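PDB 5O1L: rubber oxygenase from Streptomyces sp., which cleaves poly(cis-1,4-isoprene), the polymer of natural and synthetic rubber, by adding oxygen to its double bonds with the help of a non-covalently bound heme b. Local coordinates for residues P108-K113 with W261-H266; A316-P321 with R383-L388. All blocks are in the same frame, centred on the assembly; numbering follows the deposited sequence.

Interaction 1: P108-K113 with W261-H266; sequences PSWADK and WQVSAH. With EDO (1,2-ethanediol), chain G.
Trp110 points the rim of its six-membered ring at helix 251-267, reaching it from the type I turn Pro108 to Ala111. From CB outward, chi1 of 44° sets CG between the backbone N and the carbonyl carbon. CE3 skirts the CG2 methyl of Val263, and CZ3 meets that methyl at 3.6 Å. CH2 lies 3.5 Å from the carbonyl O of Gln262, which sits at the indole edge near its plane, while CZ2 approaches His266 CD2 at 3.8 Å. On the same flank as CZ2, NE1 is hydrogen-bonded to Asp272. The two aromatic groups form an offset edge-to-face pair, the indole edge toward the imidazole face, with planes at 90° and centroids 5.6 Å apart. Pro108 CB stands 3.8 Å from the His266 ring centroid and 7° off the ring normal, a CH-pi contact. With an alanine in place of this imidazole, Pro108 CB and the Trp110 edge would probably lose the aromatic face they both pack on. Farther along the loop, Asp112 OD2 accepts a hydrogen bond from O2 of an ethanediol probably from the crystallisation liquor. The contact is made by apolar and aromatic surfaces, at the price of burying His266 ND1 with no partner in the model.

Interaction 2: A316-P321 with R383-L388; sequences AGLTRP and RKFVLL
Ala316 presses its methyl onto helix 373-393 in a loop-on-helix packing within this all-helical fold, where the link between helices 298-313 and 320-331 crosses the helix surface. Its CB lies 3.8 Å from Phe385 N, 4.0 Å from Lys384 CB and 4.1 Å from Leu388 CD1, so the small side chain touches Lys384, Phe385 and, one turn on from Lys384, Leu388. Phe385 has CG anti to its own backbone N (chi1 168°), which carries the ring away from Ala316 and beside Leu318. There the Leu318 CD1 methyl is 3.7 Å from Phe385 CB and nearly as close to CG and CD1 of Phe385, meeting the ring obliquely. Leu318 itself holds CG anti to the carbonyl carbon and an extended chi2 of 171°, which directs CD1 to that spot; Val311 of helix 298-313 touches both side chains. Lys384 runs extended from its CB, passing Ala316 O at CD, then bends at chi4. Its NZ forms a salt bridge with Glu380 and also donates to a water at 3.0 Å, which in turn donates to Ala316 O at 2.8 Å.

Both contacts set a loop against the side of a helix, yet they lie on opposite sides of the chain's centre, with their own centres 32 Å apart and nearest atoms about 13 Å apart. Along the sequence they come in series: interaction 1 joins the loop before helix 113-125 to helix 251-267, and interaction 2 then joins the loop ahead of helix 320-331 to helix 373-393. They share no helix. Helix 127-142 nevertheless reaches the second segments of both, through Tyr134 to Trp261 and through Leu136 to Phe385. In interaction 1 the side chain of His266 lies about 11 Å from the heme. The contacts thus join different helices at separate places in the fold.

Interaction 1: P108-K113 with W261-H266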
ATOM      1  N   PRO A 108      15.249  -6.263   9.816  1.00 15.82           N
ATOM      2  CA  PRO A 108      16.585  -6.028   9.272  1.00 16.57           C
ATOM      3  C   PRO A 108      17.505  -5.406  10.344  1.00 17.76           C
ATOM      4  O   PRO A 108      17.057  -4.670  11.228  1.00 15.67           O
ATOM      5  CB  PRO A 108      16.318  -5.028   8.177  1.00 16.41           C
ATOM      6  CG  PRO A 108      15.080  -4.347   8.529  1.00 16.45           C
ATOM      7  CD  PRO A 108      14.248  -5.372   9.261  1.00 17.23           C
ATOM      8  N   SER A 109      18.811  -5.588  10.134  1.00 18.80           N
ATOM      9  CA  SER A 109      19.793  -5.044  11.049  1.00 20.25           C
ATOM     10  C   SER A 109      19.853  -3.505  11.133  1.00 18.34           C
ATOM     11  O   SER A 109      20.229  -2.909  12.149  1.00 19.65           O
ATOM     12  CB  SER A 109      21.223  -5.514  10.595  1.00 21.83           C
ATOM     13  OG  SER A 109      21.470  -5.064   9.264  1.00 28.02           O
ATOM     14  N   TRP A 110      19.328  -2.856  10.064  1.00 15.68           N
ATOM     15  CA  TRP A 110      19.296  -1.455   9.960  1.00 14.85           C
ATOM     16  C   TRP A 110      17.992  -0.840  10.430  1.00 15.24           C
ATOM     17  O   TRP A 110      17.848   0.385  10.386  1.00 14.81           O
ATOM     18  CB  TRP A 110      19.555  -1.049   8.506  1.00 14.47           C
ATOM     19  CG  TRP A 110      18.834  -1.823   7.440  1.00 14.72           C
ATOM     20  CD1 TRP A 110      19.236  -2.885   6.747  1.00 14.88           C
ATOM     21  CD2 TRP A 110      17.500  -1.536   6.946  1.00 14.31           C
ATOM     22  NE1 TRP A 110      18.295  -3.313   5.844  1.00 14.61           N
ATOM     23  CE2 TRP A 110      17.205  -2.481   5.983  1.00 13.69           C
ATOM     24  CE3 TRP A 110      16.559  -0.570   7.230  1.00 14.22           C
ATOM     25  CZ2 TRP A 110      16.015  -2.454   5.256  1.00 13.33           C
ATOM     26  CZ3 TRP A 110      15.363  -0.582   6.476  1.00 13.84           C
ATOM     27  CH2 TRP A 110      15.134  -1.523   5.546  1.00 12.92           C
ATOM     28  N   ALA A 111      17.075  -1.642  10.936  1.00 14.69           N
ATOM     29  CA  ALA A 111      15.857  -1.057  11.538  1.00 15.59           C
ATOM     30  C   ALA A 111      16.179  -0.296  12.777  1.00 17.35           C
ATOM     31  O   ALA A 111      16.993  -0.760  13.642  1.00 19.01           O
ATOM     32  CB  ALA A 111      14.884  -2.138  11.857  1.00 15.80           C
ATOM     33  N   ASP A 112      15.616   0.896  12.922  1.00 15.73           N
ATOM     34  CA  ASP A 112      15.846   1.754  14.059  1.00 16.60           C
ATOM     35  C   ASP A 112      14.533   1.907  14.830  1.00 17.16           C
ATOM     36  O   ASP A 112      13.592   2.532  14.347  1.00 15.73           O
ATOM     37  CB  ASP A 112      16.345   3.054  13.539  1.00 17.15           C
ATOM     38  CG  ASP A 112      16.720   4.031  14.612  1.00 20.58           C
ATOM     39  OD1 ASP A 112      15.881   4.475  15.412  1.00 22.48           O
ATOM     40  OD2 ASP A 112      17.935   4.393  14.674  1.00 27.13           O
ATOM     41  N   LYS A 113      14.482   1.336  16.017  1.00 18.95           N
ATOM     42  CA  LYS A 113      13.250   1.274  16.806  1.00 21.81           C
ATOM     43  C   LYS A 113      12.750   2.664  17.087  1.00 19.41           C
ATOM     44  O   LYS A 113      11.495   2.897  16.984  1.00 19.17           O
ATOM     45  CB  LYS A 113      13.520   0.574  18.151  1.00 26.48           C
ATOM     46  CG  LYS A 113      12.365   0.675  19.187  1.00 32.39           C
ATOM     47  CD  LYS A 113      12.646   0.121  20.604  1.00 36.15           C
ATOM     48  CE  LYS A 113      11.333  -0.100  21.387  1.00 37.23           C
ATOM     49  NZ  LYS A 113      10.311   0.965  21.201  1.00 36.96           N
ATOM     50  N   TRP A 261       8.386   2.838   6.021  1.00  9.34           N
ATOM     51  CA  TRP A 261       8.155   2.275   4.699  1.00  9.53           C
ATOM     52  C   TRP A 261       9.319   1.489   4.180  1.00  9.62           C
ATOM     53  O   TRP A 261       9.149   0.483   3.493  1.00 10.09           O
ATOM     54  CB  TRP A 261       7.604   3.330   3.728  1.00 10.22           C
ATOM     55  CG  TRP A 261       6.193   3.621   4.000  1.00 10.49           C
ATOM     56  CD1 TRP A 261       5.628   4.520   4.840  1.00 12.43           C
ATOM     57  CD2 TRP A 261       5.101   2.828   3.457  1.00 11.21           C
ATOM     58  NE1 TRP A 261       4.245   4.341   4.844  1.00 12.48           N
ATOM     59  CE2 TRP A 261       3.918   3.361   3.972  1.00 11.52           C
ATOM     60  CE3 TRP A 261       5.051   1.787   2.587  1.00 12.91           C
ATOM     61  CZ2 TRP A 261       2.658   2.835   3.634  1.00 12.21           C
ATOM     62  CZ3 TRP A 261       3.833   1.293   2.203  1.00 13.19           C
ATOM     63  CH2 TRP A 261       2.651   1.799   2.775  1.00 13.12           C
ATOM     64  N   GLN A 262      10.548   1.844   4.518  1.00  8.93           N
ATOM     65  CA  GLN A 262      11.714   1.074   4.109  1.00  9.35           C
ATOM     66  C   GLN A 262      11.719  -0.289   4.829  1.00  9.21           C
ATOM     67  O   GLN A 262      11.897  -1.313   4.179  1.00  9.97           O
ATOM     68  CB  GLN A 262      13.007   1.841   4.425  1.00  9.53           C
ATOM     69  CG  GLN A 262      13.305   3.100   3.612  1.00  9.68           C
ATOM     70  CD  GLN A 262      14.399   3.918   4.215  1.00 10.27           C
ATOM     71  OE1 GLN A 262      14.559   4.025   5.437  1.00 10.88           O
ATOM     72  NE2 GLN A 262      15.181   4.505   3.301  1.00 10.41           N
ATOM     73  N   VAL A 263      11.542  -0.276   6.153  1.00  9.84           N
ATOM     74  CA  VAL A 263      11.553  -1.501   6.887  1.00 10.01           C
ATOM     75  C   VAL A 263      10.394  -2.357   6.404  1.00 10.00           C
ATOM     76  O   VAL A 263      10.549  -3.556   6.207  1.00 10.57           O
ATOM     77  CB  VAL A 263      11.450  -1.221   8.368  1.00 10.88           C
ATOM     78  CG1 VAL A 263      11.113  -2.496   9.175  1.00 12.14           C
ATOM     79  CG2 VAL A 263      12.714  -0.536   8.901  1.00 11.46           C
ATOM     80  N   SER A 264       9.242  -1.731   6.144  1.00  9.87           N
ATOM     81  CA  SER A 264       8.088  -2.545   5.716  1.00 10.29           C
ATOM     82  C   SER A 264       8.330  -3.181   4.373  1.00 10.86           C
ATOM     83  O   SER A 264       7.953  -4.338   4.164  1.00 12.19           O
ATOM     84  CB  SER A 264       6.852  -1.700   5.694  1.00 11.11           C
ATOM     85  OG  SER A 264       6.517  -1.200   6.993  1.00 11.99           O
ATOM     86  N   ALA A 265       8.944  -2.511   3.426  1.00 10.75           N
ATOM     87  CA  ALA A 265       9.314  -3.095   2.130  1.00 11.40           C
ATOM     88  C   ALA A 265      10.210  -4.287   2.350  1.00 11.23           C
ATOM     89  O   ALA A 265       9.998  -5.346   1.743  1.00 11.89           O
ATOM     90  CB  ALA A 265      10.011  -2.070   1.276  1.00 11.27           C
ATOM     91  N   HIS A 266      11.212  -4.172   3.218  1.00 10.57           N
ATOM     92  CA  HIS A 266      12.096  -5.355   3.494  1.00 11.59           C
ATOM     93  C   HIS A 266      11.267  -6.473   4.055  1.00 12.26           C
ATOM     94  O   HIS A 266      11.438  -7.633   3.603  1.00 12.41           O
ATOM     95  CB  HIS A 266      13.126  -4.911   4.524  1.00 12.47           C
ATOM     96  CG  HIS A 266      14.069  -5.991   4.913  1.00 14.16           C
ATOM     97  ND1 HIS A 266      13.855  -6.990   5.851  1.00 16.74           N
ATOM     98  CD2 HIS A 266      15.317  -6.156   4.473  1.00 14.17           C
ATOM     99  CE1 HIS A 266      14.973  -7.736   5.915  1.00 14.47           C
ATOM    100  NE2 HIS A 266      15.857  -7.263   5.053  1.00 17.42           N
TER
HETATM  101  C1  EDO G 505      17.666   3.328  17.924  1.00 56.09           C
HETATM  102  O1  EDO G 505      16.361   2.828  18.252  1.00 47.40           O
HETATM  103  C2  EDO G 505      17.719   4.851  18.066  1.00 55.42           C
HETATM  104  O2  EDO G 505      18.882   5.372  17.425  1.00 60.91           O

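Interaction 2: A316-P321 with R383-L388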
ATOM      1  N   ALA A 316     -20.317   7.059   6.467  1.00 30.18           N
ATOM      2  CA  ALA A 316     -19.356   8.122   6.679  1.00 25.66           C
ATOM      3  C   ALA A 316     -19.855   9.470   6.192  1.00 25.20           C
ATOM      4  O   ALA A 316     -19.298  10.454   6.624  1.00 23.79           O
ATOM      5  CB  ALA A 316     -18.059   7.787   5.988  1.00 24.60           C
ATOM      6  N   GLY A 317     -20.851   9.551   5.334  1.00 24.14           N
ATOM      7  CA  GLY A 317     -21.268  10.820   4.761  1.00 23.58           C
ATOM      8  C   GLY A 317     -20.517  11.160   3.491  1.00 21.97           C
ATOM      9  O   GLY A 317     -20.566  12.295   3.026  1.00 24.46           O
ATOM     10  N   LEU A 318     -19.729  10.244   2.958  1.00 21.97           N
ATOM     11  CA  LEU A 318     -18.997  10.484   1.701  1.00 21.83           C
ATOM     12  C   LEU A 318     -19.877  10.186   0.538  1.00 23.15           C
ATOM     13  O   LEU A 318     -19.945   9.023   0.089  1.00 28.61           O
ATOM     14  CB  LEU A 318     -17.721   9.673   1.535  1.00 21.31           C
ATOM     15  CG  LEU A 318     -16.541  10.198   2.326  1.00 20.84           C
ATOM     16  CD1 LEU A 318     -15.389   9.223   2.292  1.00 21.73           C
ATOM     17  CD2 LEU A 318     -16.014  11.599   1.878  1.00 20.29           C
ATOM     18  N   THR A 319     -20.513  11.214   0.003  1.00 21.60           N
ATOM     19  CA  THR A 319     -21.385  11.019  -1.131  1.00 21.25           C
ATOM     20  C   THR A 319     -20.589  10.858  -2.407  1.00 20.60           C
ATOM     21  O   THR A 319     -19.390  11.188  -2.466  1.00 20.50           O
ATOM     22  CB  THR A 319     -22.345  12.182  -1.249  1.00 22.34           C
ATOM     23  OG1 THR A 319     -21.589  13.347  -1.560  1.00 23.33           O
ATOM     24  CG2 THR A 319     -23.125  12.416   0.062  1.00 22.96           C
ATOM     25  N   ARG A 320     -21.183  10.332  -3.463  1.00 21.83           N
ATOM     26  CA  ARG A 320     -20.456  10.174  -4.710  1.00 22.16           C
ATOM     27  C   ARG A 320     -19.773  11.490  -5.211  1.00 21.13           C
ATOM     28  O   ARG A 320     -18.641  11.450  -5.647  1.00 19.44           O
ATOM     29  CB  ARG A 320     -21.369   9.564  -5.816  1.00 28.94           C
ATOM     30  CG  ARG A 320     -21.283   8.049  -5.821  1.00 35.59           C
ATOM     31  CD  ARG A 320     -22.179   7.412  -6.903  1.00 41.86           C
ATOM     32  NE  ARG A 320     -21.472   7.157  -8.186  1.00 47.74           N
ATOM     33  CZ  ARG A 320     -20.635   6.131  -8.424  1.00 47.65           C
ATOM     34  NH1 ARG A 320     -20.404   5.184  -7.503  1.00 49.71           N
ATOM     35  NH2 ARG A 320     -20.049   6.032  -9.613  1.00 49.01           N
ATOM     36  N   PRO A 321     -20.472  12.639  -5.104  1.00 20.57           N
ATOM     37  CA  PRO A 321     -19.813  13.834  -5.611  1.00 19.69           C
ATOM     38  C   PRO A 321     -18.698  14.296  -4.705  1.00 19.16           C
ATOM     39  O   PRO A 321     -17.728  14.840  -5.205  1.00 19.36           O
ATOM     40  CB  PRO A 321     -20.933  14.875  -5.655  1.00 20.40           C
ATOM     41  CG  PRO A 321     -22.107  14.041  -5.829  1.00 23.01           C
ATOM     42  CD  PRO A 321     -21.915  12.873  -4.922  1.00 21.23           C
ATOM     43  N   ARG A 383     -12.910  12.042   8.108  1.00 12.52           N
ATOM     44  CA  ARG A 383     -12.525  11.536   9.432  1.00 13.68           C
ATOM     45  C   ARG A 383     -13.294  10.248   9.741  1.00 13.74           C
ATOM     46  O   ARG A 383     -12.687   9.270  10.180  1.00 13.69           O
ATOM     47  CB  ARG A 383     -12.838  12.581  10.484  1.00 14.88           C
ATOM     48  CG  ARG A 383     -12.298  12.236  11.851  1.00 16.26           C
ATOM     49  CD  ARG A 383     -12.818  13.107  12.951  1.00 17.08           C
ATOM     50  NE  ARG A 383     -14.211  12.833  13.168  1.00 18.37           N
ATOM     51  CZ  ARG A 383     -14.713  11.972  14.010  1.00 19.39           C
ATOM     52  NH1 ARG A 383     -16.005  11.828  14.106  1.00 21.01           N
ATOM     53  NH2 ARG A 383     -13.890  11.233  14.787  1.00 21.70           N
ATOM     54  N   LYS A 384     -14.598  10.220   9.443  1.00 13.76           N
ATOM     55  CA  LYS A 384     -15.379   9.015   9.727  1.00 15.97           C
ATOM     56  C   LYS A 384     -14.907   7.881   8.797  1.00 15.22           C
ATOM     57  O   LYS A 384     -14.841   6.692   9.250  1.00 15.26           O
ATOM     58  CB  LYS A 384     -16.873   9.262   9.500  1.00 18.13           C
ATOM     59  CG  LYS A 384     -17.508  10.135  10.563  1.00 20.65           C
ATOM     60  CD  LYS A 384     -18.998   9.991  10.459  1.00 23.95           C
ATOM     61  CE  LYS A 384     -19.733  10.720  11.586  1.00 26.21           C
ATOM     62  NZ  LYS A 384     -20.044  12.126  11.262  1.00 25.43           N
ATOM     63  N   PHE A 385     -14.601   8.159   7.558  1.00 14.65           N
ATOM     64  CA  PHE A 385     -14.026   7.168   6.640  1.00 14.12           C
ATOM     65  C   PHE A 385     -12.755   6.543   7.230  1.00 14.09           C
ATOM     66  O   PHE A 385     -12.616   5.301   7.228  1.00 15.00           O
ATOM     67  CB  PHE A 385     -13.748   7.839   5.276  1.00 15.55           C
ATOM     68  CG  PHE A 385     -12.934   7.086   4.314  1.00 15.02           C
ATOM     69  CD1 PHE A 385     -13.510   6.080   3.567  1.00 16.97           C
ATOM     70  CD2 PHE A 385     -11.594   7.329   4.156  1.00 17.80           C
ATOM     71  CE1 PHE A 385     -12.746   5.333   2.675  1.00 16.30           C
ATOM     72  CE2 PHE A 385     -10.864   6.646   3.219  1.00 18.03           C
ATOM     73  CZ  PHE A 385     -11.425   5.648   2.509  1.00 18.41           C
ATOM     74  N   VAL A 386     -11.842   7.347   7.704  1.00 14.07           N
ATOM     75  CA  VAL A 386     -10.597   6.834   8.240  1.00 14.75           C
ATOM     76  C   VAL A 386     -10.885   5.933   9.460  1.00 15.62           C
ATOM     77  O   VAL A 386     -10.274   4.857   9.572  1.00 17.48           O
ATOM     78  CB  VAL A 386      -9.604   7.987   8.546  1.00 15.25           C
ATOM     79  CG1 VAL A 386      -8.379   7.372   9.217  1.00 15.63           C
ATOM     80  CG2 VAL A 386      -9.209   8.631   7.218  1.00 15.85           C
ATOM     81  N   LEU A 387     -11.771   6.355  10.349  1.00 17.25           N
ATOM     82  CA  LEU A 387     -12.113   5.548  11.508  1.00 19.82           C
ATOM     83  C   LEU A 387     -12.711   4.240  11.101  1.00 21.03           C
ATOM     84  O   LEU A 387     -12.390   3.184  11.702  1.00 23.39           O
ATOM     85  CB  LEU A 387     -13.053   6.326  12.403  1.00 22.97           C
ATOM     86  CG  LEU A 387     -12.496   7.515  13.113  1.00 28.36           C
ATOM     87  CD1 LEU A 387     -13.691   8.132  13.834  1.00 31.11           C
ATOM     88  CD2 LEU A 387     -11.357   7.201  14.110  1.00 32.49           C
ATOM     89  N   LEU A 388     -13.536   4.237  10.071  1.00 19.33           N
ATOM     90  CA  LEU A 388     -14.128   2.990   9.605  1.00 22.73           C
ATOM     91  C   LEU A 388     -13.044   2.073   9.022  1.00 26.70           C
ATOM     92  O   LEU A 388     -13.084   0.856   9.260  1.00 27.71           O
ATOM     93  CB  LEU A 388     -15.260   3.208   8.642  1.00 24.14           C
ATOM     94  CG  LEU A 388     -16.491   3.818   9.302  1.00 25.06           C
ATOM     95  CD1 LEU A 388     -17.479   4.376   8.278  1.00 27.03           C
ATOM     96  CD2 LEU A 388     -17.230   2.846  10.273  1.00 27.89           C
TER
HETATM   97  O   HOH W   1     -20.042  12.528   8.286  1.00 23.99           O